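Local coordinates for cytochrome C-type biogenesis protein ccmF (Thermus thermophilus, PDB 6ZMQ) that serves as a membrane-bound heme lyase in cytochrome c biogenesis, binding heme and probably taking part in its handling across the membrane, at residues L518-S523 with F628-A633; A236-G241 with P259-S264; G415-M420 with F511-M516; L436-V441 with I476-R481. All blocks are in the same frame, centred on the assembly; numbering follows the deposited sequence.

Interaction 1 of 4, residues L518-S523 with F628-A633; sequences LAIAFS and FWMWVA. With LMT (dodecyl-beta-D-maltoside), chain D.
A519 and M630 meet through their beta carbons: A519 CB stands 3.7 Å from M630 CB, and the CA atoms of the same pair are the nearest across the two segments, at 5.5 Å. The M630 side chain then reaches across to helix 518-523. Its CG is anti to the backbone N (chi1 -173°) and the chain bends at chi3, which brings CE to 3.9 Å from I520 CG1 while the I520 and M630 side chains cross at about a right angle. With axes 9.2 Å apart at 161°, this is an antiparallel pair of transmembrane helices, packed closely where A519 puts only a methyl group between them; the chain between the two helices forms most of the beta-rich region outside the bundle. The one polar side chain met is S523, whose OG lies 3.8 Å from M630 CE. That hydroxyl hydrogen-bonds with Y254 OH, and A519 O is 2.9 Å from S523 OG, a second possible partner whose claim on the proton is not settled. Detergent adds a further apolar layer: I520 CG2 meets C3 of the dodecyl maltoside at 3.8 Å, and I520 CD1 lies 3.9 Å from its C8.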
# COMPACT_ATOMS: atom_id res chain seq x y z
N LEU A 518 -10.50 -10.44 13.55
CA LEU A 518 -10.81 -10.42 14.98
C LEU A 518 -10.38 -9.11 15.65
O LEU A 518 -11.16 -8.51 16.40
CB LEU A 518 -10.18 -11.62 15.72
CG LEU A 518 -10.44 -11.80 17.24
CD1 LEU A 518 -10.53 -13.26 17.60
CD2 LEU A 518 -9.37 -11.19 18.17
N ALA A 519 -9.13 -8.68 15.40
CA ALA A 519 -8.58 -7.49 16.06
C ALA A 519 -9.34 -6.22 15.68
O ALA A 519 -9.63 -5.37 16.53
CB ALA A 519 -7.09 -7.37 15.72
N ILE A 520 -9.71 -6.10 14.40
CA ILE A 520 -10.43 -4.92 13.92
C ILE A 520 -11.85 -4.87 14.48
O ILE A 520 -12.29 -3.82 14.95
CB ILE A 520 -10.40 -4.86 12.38
CG1 ILE A 520 -8.94 -4.89 11.92
CG2 ILE A 520 -11.21 -3.67 11.81
CD1 ILE A 520 -8.69 -4.53 10.49
N ALA A 521 -12.55 -6.02 14.52
CA ALA A 521 -13.91 -5.98 15.06
C ALA A 521 -13.91 -5.76 16.57
O ALA A 521 -14.77 -5.04 17.10
CB ALA A 521 -14.66 -7.25 14.69
N PHE A 522 -12.92 -6.32 17.28
CA PHE A 522 -12.82 -6.12 18.72
C PHE A 522 -12.41 -4.69 19.09
O PHE A 522 -12.86 -4.16 20.12
CB PHE A 522 -11.87 -7.15 19.33
CG PHE A 522 -12.56 -8.40 19.84
CD1 PHE A 522 -12.76 -9.48 19.01
CD2 PHE A 522 -13.01 -8.46 21.14
CE1 PHE A 522 -13.40 -10.62 19.47
CE2 PHE A 522 -13.64 -9.59 21.61
CZ PHE A 522 -13.84 -10.68 20.77
N SER A 523 -11.54 -4.05 18.28
CA SER A 523 -11.16 -2.67 18.56
C SER A 523 -12.22 -1.67 18.10
O SER A 523 -12.37 -0.60 18.69
CB SER A 523 -9.81 -2.35 17.91
OG SER A 523 -9.85 -2.51 16.50
N PHE A 628 -2.42 -4.48 19.38
CA PHE A 628 -1.06 -5.00 19.27
C PHE A 628 -1.04 -6.33 18.51
O PHE A 628 -0.09 -6.62 17.76
CB PHE A 628 -0.47 -5.14 20.67
CG PHE A 628 0.63 -6.15 20.80
CD1 PHE A 628 1.90 -5.86 20.29
CD2 PHE A 628 0.41 -7.36 21.47
CE1 PHE A 628 2.93 -6.76 20.41
CE2 PHE A 628 1.42 -8.30 21.62
CZ PHE A 628 2.70 -8.01 21.08
N TRP A 629 -2.09 -7.13 18.66
CA TRP A 629 -2.18 -8.40 17.94
C TRP A 629 -2.50 -8.19 16.47
O TRP A 629 -2.15 -9.04 15.64
CB TRP A 629 -3.23 -9.28 18.61
CG TRP A 629 -2.80 -9.72 19.97
CD1 TRP A 629 -3.05 -9.09 21.16
CD2 TRP A 629 -2.03 -10.88 20.30
NE1 TRP A 629 -2.49 -9.79 22.20
CE2 TRP A 629 -1.86 -10.90 21.69
CE3 TRP A 629 -1.49 -11.93 19.54
CZ2 TRP A 629 -1.16 -11.91 22.34
CZ3 TRP A 629 -0.79 -12.92 20.18
CH2 TRP A 629 -0.63 -12.91 21.57
N MET A 630 -3.11 -7.06 16.14
CA MET A 630 -3.27 -6.62 14.76
C MET A 630 -1.92 -6.42 14.08
O MET A 630 -1.72 -6.80 12.92
CB MET A 630 -4.11 -5.34 14.77
CG MET A 630 -4.56 -4.78 13.46
SD MET A 630 -5.25 -3.17 13.89
CE MET A 630 -6.67 -3.70 14.87
N TRP A 631 -0.94 -5.88 14.81
CA TRP A 631 0.39 -5.69 14.23
C TRP A 631 1.24 -6.95 14.30
O TRP A 631 2.17 -7.11 13.50
CB TRP A 631 1.08 -4.52 14.89
CG TRP A 631 0.37 -3.31 14.51
CD1 TRP A 631 -0.31 -3.09 13.34
CD2 TRP A 631 0.13 -2.17 15.32
NE1 TRP A 631 -0.92 -1.86 13.36
CE2 TRP A 631 -0.65 -1.27 14.57
CE3 TRP A 631 0.54 -1.80 16.60
CZ2 TRP A 631 -1.04 -0.05 15.06
CZ3 TRP A 631 0.16 -0.59 17.08
CH2 TRP A 631 -0.62 0.28 16.31
N VAL A 632 0.98 -7.84 15.26
CA VAL A 632 1.67 -9.13 15.20
C VAL A 632 1.14 -9.94 14.02
O VAL A 632 1.89 -10.69 13.38
CB VAL A 632 1.61 -9.91 16.54
CG1 VAL A 632 0.23 -10.44 16.90
CG2 VAL A 632 2.65 -11.01 16.58
N ALA A 633 -0.13 -9.71 13.63
CA ALA A 633 -0.66 -10.27 12.40
C ALA A 633 -0.03 -9.63 11.17
O ALA A 633 0.20 -10.31 10.16
CB ALA A 633 -2.18 -10.09 12.38
C1B LMT D . -13.28 7.75 15.05
C2B LMT D . -14.79 8.09 15.29
C3B LMT D . -15.05 9.07 16.48
C4B LMT D . -13.80 9.43 17.32
C5B LMT D . -12.71 9.82 16.31
C6B LMT D . -11.49 10.37 17.04
O1B LMT D . -13.08 7.36 13.71
O2B LMT D . -15.27 8.61 14.12
O3B LMT D . -16.08 8.62 17.26
O4' LMT D . -14.06 10.50 18.16
O5B LMT D . -12.34 8.77 15.40
O6B LMT D . -11.84 11.50 17.74
C1' LMT D . -12.66 3.74 11.48
C2' LMT D . -14.11 4.23 11.79
C3' LMT D . -14.10 5.72 12.25
C4' LMT D . -13.08 5.98 13.39
C5' LMT D . -11.74 5.57 12.73
C6' LMT D . -10.49 5.94 13.48
O1' LMT D . -12.62 2.36 11.48
O2' LMT D . -14.87 4.15 10.65
O3' LMT D . -15.35 6.12 12.63
O5' LMT D . -11.74 4.16 12.50
O6' LMT D . -10.47 5.12 14.58
C1 LMT D . -12.69 1.71 10.22
C2 LMT D . -11.84 0.48 10.35
C3 LMT D . -12.32 -0.77 9.66
C4 LMT D . -11.83 -0.77 8.23
C5 LMT D . -12.28 -2.03 7.55
C6 LMT D . -11.30 -2.58 6.55
C7 LMT D . -9.93 -2.71 7.16
C8 LMT D . -9.28 -3.96 6.67
C9 LMT D . -7.90 -3.74 6.17
C10 LMT D . -7.37 -5.05 5.66
C11 LMT D . -5.95 -4.90 5.24
C12 LMT D . -5.18 -6.15 5.50

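Interaction 2 of 4, residues A236-G241 with P259-S264; sequences AGKVAG and PVENAS
K238, on helix 224-247, reaches E261 and S264 in the loop that carries the tail of the tryptophan-rich WWD signature of heme-handling proteins, recognisable here from W255, W257, D258 and E261. The polar part of the contact is modest. K238 NZ donates one weak hydrogen bond to E261 O at 3.5 Å, and the lysine also has a cation-pi partner in the ring of W255. Charge adds to this at longer range: K238 NZ and E261 OE2 are 4.0 Å apart, beyond a salt bridge, although the opposite charges probably still attract; the carboxylate itself is paired through OE1 with R310. The path of the lysine accounts for the approach. A chi1 of -166° swings the K238 chain away from its own amide nitrogen, and bends at chi2 and chi3 carry the amine across to the loop. A leucine here has no amine for E261 O or W255, and the E261 carboxylate would probably depend more on R310. Van der Waals contact is made with the short 3-10 segment 262-264, where K238 NZ lies 3.7 Å from S264 CB and K238 CE rests 3.4 Å from S264 O.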
# COMPACT_ATOMS: atom_id res chain seq x y z
N ALA A 236 2.17 -4.19 2.61
CA ALA A 236 3.06 -3.57 3.59
C ALA A 236 2.85 -2.06 3.69
O ALA A 236 2.94 -1.48 4.78
CB ALA A 236 4.51 -3.91 3.26
N GLY A 237 2.53 -1.41 2.56
CA GLY A 237 2.17 0.00 2.59
C GLY A 237 0.88 0.29 3.35
O GLY A 237 0.81 1.26 4.12
N LYS A 238 -0.16 -0.52 3.13
CA LYS A 238 -1.43 -0.28 3.83
C LYS A 238 -1.34 -0.57 5.32
O LYS A 238 -1.83 0.22 6.15
CB LYS A 238 -2.57 -1.07 3.17
CG LYS A 238 -4.03 -0.66 3.56
CD LYS A 238 -4.34 0.84 3.82
CE LYS A 238 -4.12 1.85 2.66
NZ LYS A 238 -4.10 3.25 3.21
N VAL A 239 -0.70 -1.68 5.70
CA VAL A 239 -0.49 -1.99 7.12
C VAL A 239 0.45 -0.96 7.78
O VAL A 239 0.20 -0.53 8.92
CB VAL A 239 0.03 -3.44 7.26
CG1 VAL A 239 0.33 -3.79 8.70
CG2 VAL A 239 -1.01 -4.44 6.75
N ALA A 240 1.46 -0.48 7.05
CA ALA A 240 2.38 0.52 7.58
C ALA A 240 1.70 1.88 7.76
O ALA A 240 1.95 2.57 8.75
CB ALA A 240 3.59 0.63 6.66
N GLY A 241 0.83 2.26 6.82
CA GLY A 241 0.04 3.48 6.97
C GLY A 241 -0.94 3.41 8.13
O GLY A 241 -1.14 4.41 8.83
N PRO A 259 -11.32 10.84 1.54
CA PRO A 259 -11.04 10.44 0.13
C PRO A 259 -9.57 10.26 -0.24
O PRO A 259 -9.29 9.73 -1.32
CB PRO A 259 -11.66 11.58 -0.70
CG PRO A 259 -12.55 12.30 0.19
CD PRO A 259 -12.05 12.13 1.57
N VAL A 260 -8.63 10.68 0.60
CA VAL A 260 -7.22 10.43 0.34
C VAL A 260 -6.84 9.02 0.78
O VAL A 260 -6.12 8.31 0.07
CB VAL A 260 -6.38 11.51 1.05
CG1 VAL A 260 -4.89 11.21 0.98
CG2 VAL A 260 -6.69 12.88 0.47
N GLU A 261 -7.37 8.58 1.92
CA GLU A 261 -6.85 7.39 2.60
C GLU A 261 -7.41 6.09 2.03
O GLU A 261 -6.65 5.15 1.77
CB GLU A 261 -7.15 7.48 4.09
CG GLU A 261 -6.30 8.51 4.78
CD GLU A 261 -4.85 8.13 4.82
OE1 GLU A 261 -4.03 9.06 4.92
OE2 GLU A 261 -4.51 6.93 4.84
N ASN A 262 -8.73 6.01 1.85
CA ASN A 262 -9.33 4.79 1.31
C ASN A 262 -9.05 4.64 -0.18
O ASN A 262 -9.26 3.56 -0.75
CB ASN A 262 -10.82 4.75 1.66
CG ASN A 262 -11.63 5.88 1.03
OD1 ASN A 262 -11.09 6.82 0.43
ND2 ASN A 262 -12.95 5.80 1.19
N ALA A 263 -8.59 5.71 -0.84
CA ALA A 263 -8.09 5.66 -2.21
C ALA A 263 -6.81 4.83 -2.34
O ALA A 263 -6.42 4.51 -3.47
CB ALA A 263 -7.84 7.08 -2.72
N SER A 264 -6.09 4.58 -1.25
CA SER A 264 -5.05 3.56 -1.25
C SER A 264 -5.56 2.21 -0.75
O SER A 264 -4.77 1.28 -0.61
CB SER A 264 -3.86 4.01 -0.41
OG SER A 264 -3.60 5.40 -0.62

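Interaction 3 of 4, residues G415-M420 with F511-M516; sequences GILLLM and FAVALM. With HEM (protoporphyrin IX containing Fe), chain B.
M420 and V513, which touch across the helices, both approach the heme from the same side of its plane. M420 lies over the outer rim of pyrrole B, its CB 3.6 Å from the heme C3B and equally near the vinyl carbon CAB, while V513 stands further out beside the vinyl group on pyrrole C, its CG2 3.8 Å from CAC. Extended through chi1 (167°) and bent only at the sulfur, M420 follows the porphyrin until its CE reaches the heme methyl CMC at 3.7 Å. The two segments are antiparallel transmembrane helices that wall one side of the heme pocket; their axes approach to 10.7 Å at 147°. Helix 501-525 also carries H510, an axial ligand of the iron, close to the M420 side chain. Between the helices the seam is apolar: V513 CG1 takes M420 CE at 3.7 Å and L417 CD2 at 3.5 Å, with both side chains oblique to the valine. L417 CD2 also rests 3.9 Å from A514 CA, and F469 touches A514. Shortening V513 to a glycine would probably open a gap between L417 and the heme vinyl, leaving M420 CE freer to turn.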
# COMPACT_ATOMS: atom_id res chain seq x y z
N GLY A 415 -17.80 -12.01 4.83
CA GLY A 415 -17.87 -12.90 3.69
C GLY A 415 -16.53 -13.36 3.16
O GLY A 415 -16.37 -14.54 2.83
N ILE A 416 -15.54 -12.46 3.11
CA ILE A 416 -14.22 -12.91 2.65
C ILE A 416 -13.52 -13.75 3.72
O ILE A 416 -12.80 -14.69 3.40
CB ILE A 416 -13.33 -11.74 2.15
CG1 ILE A 416 -12.91 -10.76 3.25
CG2 ILE A 416 -14.03 -11.02 1.02
CD1 ILE A 416 -12.10 -9.61 2.72
N LEU A 417 -13.74 -13.44 5.01
CA LEU A 417 -13.16 -14.27 6.06
C LEU A 417 -13.81 -15.64 6.13
O LEU A 417 -13.16 -16.59 6.58
CB LEU A 417 -13.28 -13.58 7.42
CG LEU A 417 -12.26 -12.51 7.80
CD1 LEU A 417 -12.63 -11.97 9.18
CD2 LEU A 417 -10.80 -12.95 7.74
N LEU A 418 -15.05 -15.77 5.66
CA LEU A 418 -15.69 -17.08 5.57
C LEU A 418 -15.20 -17.84 4.34
O LEU A 418 -14.89 -19.05 4.42
CB LEU A 418 -17.21 -16.88 5.52
CG LEU A 418 -18.03 -17.13 6.80
CD1 LEU A 418 -19.47 -16.68 6.60
CD2 LEU A 418 -18.01 -18.59 7.19
N LEU A 419 -15.10 -17.15 3.20
CA LEU A 419 -14.76 -17.79 1.93
C LEU A 419 -13.30 -18.25 1.91
O LEU A 419 -12.98 -19.27 1.30
CB LEU A 419 -15.05 -16.84 0.78
CG LEU A 419 -16.48 -16.94 0.28
CD1 LEU A 419 -16.97 -15.63 -0.31
CD2 LEU A 419 -16.58 -18.05 -0.73
N MET A 420 -12.42 -17.48 2.57
CA MET A 420 -11.01 -17.83 2.72
C MET A 420 -10.81 -19.14 3.45
O MET A 420 -9.92 -19.94 3.11
CB MET A 420 -10.31 -16.67 3.42
CG MET A 420 -8.94 -16.92 3.95
SD MET A 420 -8.35 -15.53 4.93
CE MET A 420 -9.33 -14.15 4.32
N PHE A 511 -3.98 -16.91 7.90
CA PHE A 511 -4.15 -16.85 9.36
C PHE A 511 -3.91 -15.44 9.85
O PHE A 511 -4.55 -15.03 10.76
CB PHE A 511 -3.09 -17.72 10.01
CG PHE A 511 -3.12 -17.78 11.50
CD1 PHE A 511 -4.24 -17.42 12.20
CD2 PHE A 511 -2.05 -18.25 12.19
CE1 PHE A 511 -4.28 -17.53 13.57
CE2 PHE A 511 -2.08 -18.37 13.57
CZ PHE A 511 -3.20 -18.00 14.26
N ALA A 512 -2.93 -14.78 9.28
CA ALA A 512 -2.61 -13.39 9.63
C ALA A 512 -3.80 -12.51 9.29
O ALA A 512 -4.07 -11.64 10.05
CB ALA A 512 -1.39 -12.94 8.89
N VAL A 513 -4.44 -12.68 8.14
CA VAL A 513 -5.65 -11.83 7.95
C VAL A 513 -6.71 -12.22 8.96
O VAL A 513 -7.40 -11.34 9.35
CB VAL A 513 -6.25 -11.86 6.55
CG1 VAL A 513 -7.75 -11.68 6.60
CG2 VAL A 513 -5.67 -10.76 5.72
N ALA A 514 -6.88 -13.50 9.25
CA ALA A 514 -7.91 -13.99 10.19
C ALA A 514 -7.83 -13.27 11.53
O ALA A 514 -8.87 -12.94 12.08
CB ALA A 514 -7.70 -15.45 10.36
N LEU A 515 -6.61 -13.13 12.05
CA LEU A 515 -6.25 -12.45 13.28
C LEU A 515 -6.53 -10.95 13.21
O LEU A 515 -7.00 -10.37 14.20
CB LEU A 515 -4.76 -12.71 13.55
CG LEU A 515 -3.96 -12.39 14.82
CD1 LEU A 515 -4.76 -12.60 16.10
CD2 LEU A 515 -2.68 -13.22 14.81
N MET A 516 -6.37 -10.35 12.02
CA MET A 516 -6.73 -8.94 11.86
C MET A 516 -8.24 -8.71 11.81
O MET A 516 -8.69 -7.65 12.24
CB MET A 516 -6.09 -8.33 10.62
CG MET A 516 -4.68 -7.80 10.83
SD MET A 516 -4.09 -6.58 9.62
CE MET A 516 -5.60 -5.70 9.19
CHA HEM B . -3.04 -17.76 -1.91
CHB HEM B . -7.83 -18.58 -1.30
CHC HEM B . -8.34 -14.08 0.61
CHD HEM B . -3.49 -13.55 0.39
C1A HEM B . -4.31 -18.33 -1.90
C2A HEM B . -4.59 -19.61 -2.44
C3A HEM B . -5.92 -19.84 -2.27
C4A HEM B . -6.49 -18.72 -1.64
CMA HEM B . -6.68 -21.08 -2.68
CAA HEM B . -3.60 -20.57 -3.08
CBA HEM B . -2.77 -21.33 -2.02
CGA HEM B . -3.65 -22.22 -1.17
O1A HEM B . -3.72 -22.02 0.06
O2A HEM B . -4.30 -23.14 -1.71
C1B HEM B . -8.35 -17.39 -0.74
C2B HEM B . -9.74 -17.15 -0.59
C3B HEM B . -9.90 -15.91 -0.06
C4B HEM B . -8.55 -15.35 0.09
CMB HEM B . -10.85 -18.10 -0.93
CAB HEM B . -11.15 -15.22 0.28
CBB HEM B . -11.63 -14.28 -0.77
C1C HEM B . -7.06 -13.59 0.79
C2C HEM B . -6.73 -12.47 1.54
C3C HEM B . -5.36 -12.34 1.47
C4C HEM B . -4.85 -13.40 0.67
CMC HEM B . -7.65 -11.54 2.30
CAC HEM B . -4.58 -11.29 2.10
CBC HEM B . -3.91 -11.55 3.39
C1D HEM B . -2.93 -14.63 -0.31
C2D HEM B . -1.52 -14.74 -0.71
C3D HEM B . -1.38 -15.92 -1.36
C4D HEM B . -2.73 -16.53 -1.34
CMD HEM B . -0.44 -13.72 -0.45
CAD HEM B . -0.11 -16.48 -1.97
CBD HEM B . -0.18 -16.33 -3.49
CGD HEM B . 1.09 -16.73 -4.22
O1D HEM B . 1.16 -17.81 -4.85
O2D HEM B . 2.07 -15.97 -4.21
NA HEM B . -5.50 -17.80 -1.43
NB HEM B . -7.69 -16.29 -0.34
NC HEM B . -5.92 -14.16 0.30
ND HEM B . -3.57 -15.71 -0.71
FE HEM B . -5.62 -16.06 -0.41

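Interaction 4 of 4, residues L436-V441 with I476-R481; sequences LRNLLV and IYLLAR
Two helices that follow each other in the predicted membrane region, 439-454 and 460-484, form a helical hairpin, and N438, V441 and L478 join the start of the first to the later part of the second. Everything converges on one methyl group, L478 CD1. From V441 the approach is tip to tip, with CG1 3.8 Å from L478 CD1, an ordinary apolar contact. The N438 and L478 side chains point at each other from opposite directions, and N438 ND2 sits 3.5 Å from the same L478 CD1, so an amide nitrogen is packed against a hydrocarbon and no hydrogen bond links the two segments. At the entry to the first helix R437 is the centre of an inverse gamma turn, marked by a weak bond of 3.0 Å from N438 N to L436 O. V441 N then binds N438 O at 3.1 Å; this bond, spanning about one helical turn, is consistent with both side chains facing L478. Helix 460-484 has its own neighbours: L425 of a loop touches L478, and I476 packs on H510 of helix 501-525, an axial ligand of the heme iron.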
# COMPACT_ATOMS: atom_id res chain seq x y z
N LEU A 436 -17.80 -34.76 0.12
CA LEU A 436 -16.93 -34.45 1.25
C LEU A 436 -17.43 -33.16 1.90
O LEU A 436 -16.81 -32.10 1.80
CB LEU A 436 -15.44 -34.35 0.82
CG LEU A 436 -14.38 -34.57 1.92
CD1 LEU A 436 -13.23 -35.40 1.38
CD2 LEU A 436 -13.83 -33.28 2.56
N ARG A 437 -18.61 -33.24 2.52
CA ARG A 437 -19.09 -32.15 3.35
C ARG A 437 -18.39 -32.18 4.71
O ARG A 437 -18.94 -32.69 5.69
CB ARG A 437 -20.62 -32.21 3.52
CG ARG A 437 -21.38 -31.69 2.30
CD ARG A 437 -22.84 -31.28 2.62
NE ARG A 437 -23.71 -32.27 3.28
CZ ARG A 437 -24.08 -33.47 2.82
NH1 ARG A 437 -23.73 -33.90 1.61
NH2 ARG A 437 -24.86 -34.23 3.56
N ASN A 438 -17.17 -31.64 4.78
CA ASN A 438 -16.42 -31.45 6.02
C ASN A 438 -16.88 -30.19 6.76
O ASN A 438 -16.51 -29.99 7.93
CB ASN A 438 -14.92 -31.38 5.70
CG ASN A 438 -14.03 -31.75 6.87
OD1 ASN A 438 -14.50 -32.27 7.89
ND2 ASN A 438 -12.73 -31.50 6.73
N LEU A 439 -17.80 -29.44 6.15
CA LEU A 439 -18.19 -28.09 6.55
C LEU A 439 -18.87 -28.04 7.92
O LEU A 439 -19.06 -26.94 8.45
CB LEU A 439 -19.13 -27.47 5.50
CG LEU A 439 -18.71 -27.04 4.08
CD1 LEU A 439 -18.42 -28.20 3.10
CD2 LEU A 439 -19.79 -26.14 3.51
N LEU A 440 -19.27 -29.19 8.47
CA LEU A 440 -19.75 -29.27 9.84
C LEU A 440 -18.72 -28.80 10.86
O LEU A 440 -19.04 -27.95 11.70
CB LEU A 440 -20.20 -30.70 10.18
CG LEU A 440 -21.59 -31.07 9.69
CD1 LEU A 440 -21.64 -32.53 9.28
CD2 LEU A 440 -22.62 -30.76 10.77
N VAL A 441 -17.49 -29.36 10.82
CA VAL A 441 -16.54 -29.13 11.93
C VAL A 441 -16.09 -27.67 11.94
O VAL A 441 -16.01 -27.04 13.00
CB VAL A 441 -15.37 -30.13 11.89
CG1 VAL A 441 -14.59 -30.13 10.59
CG2 VAL A 441 -14.42 -29.93 13.08
N ILE A 476 -7.33 -23.53 8.71
CA ILE A 476 -5.88 -23.59 8.54
C ILE A 476 -5.35 -24.94 9.01
O ILE A 476 -4.54 -25.59 8.32
CB ILE A 476 -5.19 -22.42 9.27
CG1 ILE A 476 -5.63 -21.08 8.68
CG2 ILE A 476 -3.67 -22.58 9.30
CD1 ILE A 476 -4.98 -20.74 7.40
N TYR A 477 -5.86 -25.43 10.16
CA TYR A 477 -5.48 -26.75 10.64
C TYR A 477 -5.97 -27.87 9.72
O TYR A 477 -5.24 -28.85 9.51
CB TYR A 477 -5.98 -27.01 12.07
CG TYR A 477 -5.63 -28.42 12.51
CD1 TYR A 477 -4.30 -28.85 12.57
CD2 TYR A 477 -6.63 -29.36 12.78
CE1 TYR A 477 -3.98 -30.15 12.93
CE2 TYR A 477 -6.32 -30.67 13.13
CZ TYR A 477 -4.99 -31.05 13.21
OH TYR A 477 -4.67 -32.34 13.57
N LEU A 478 -7.19 -27.76 9.18
CA LEU A 478 -7.71 -28.83 8.31
C LEU A 478 -6.94 -28.91 7.00
O LEU A 478 -6.66 -30.01 6.50
CB LEU A 478 -9.20 -28.61 8.03
CG LEU A 478 -10.16 -28.92 9.17
CD1 LEU A 478 -11.61 -28.82 8.71
CD2 LEU A 478 -9.86 -30.26 9.81
N LEU A 479 -6.53 -27.75 6.48
CA LEU A 479 -5.68 -27.68 5.30
C LEU A 479 -4.30 -28.28 5.57
O LEU A 479 -3.80 -29.08 4.77
CB LEU A 479 -5.57 -26.23 4.87
CG LEU A 479 -6.69 -25.81 3.92
CD1 LEU A 479 -6.73 -24.33 3.85
CD2 LEU A 479 -6.45 -26.41 2.54
N ALA A 480 -3.71 -27.96 6.73
CA ALA A 480 -2.39 -28.50 7.07
C ALA A 480 -2.44 -30.00 7.33
O ALA A 480 -1.52 -30.73 6.94
CB ALA A 480 -1.81 -27.76 8.28
N ARG A 481 -3.50 -30.48 7.99
CA ARG A 481 -3.64 -31.91 8.28
C ARG A 481 -3.85 -32.71 7.00
O ARG A 481 -3.22 -33.75 6.80
CB ARG A 481 -4.79 -32.16 9.27
CG ARG A 481 -4.79 -33.62 9.75
CD ARG A 481 -6.13 -34.36 9.76
NE ARG A 481 -7.20 -33.68 10.48
CZ ARG A 481 -8.48 -34.03 10.40
NH1 ARG A 481 -8.83 -35.05 9.64
NH2 ARG A 481 -9.40 -33.38 11.09

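In the fold
Along the chain interaction 2 comes first, in the cytochrome c assembly region; interactions 1, 3 and 4 all fall in the C-terminal region of CcmF. Interaction 4 sits between the two segments of interaction 3, whose centre is 15 Å from its own, and interaction 1 follows. Helix 501-525 is shared by interactions 3 and 1: it faces helix 402-422 in the former and helix 627-644 in the latter, centres 12 Å apart, where A633 packs on M516. I476 of interaction 4 reaches F511, giving a continuous path from 436-441 past the heme to 518-523. Interaction 2 lies 17 Å from interaction 1 and 19 Å from interaction 3, between centres, touching neither, although helix 266-284 after its loop carries the other axial histidine, H276, so the loop lies beside the heme region.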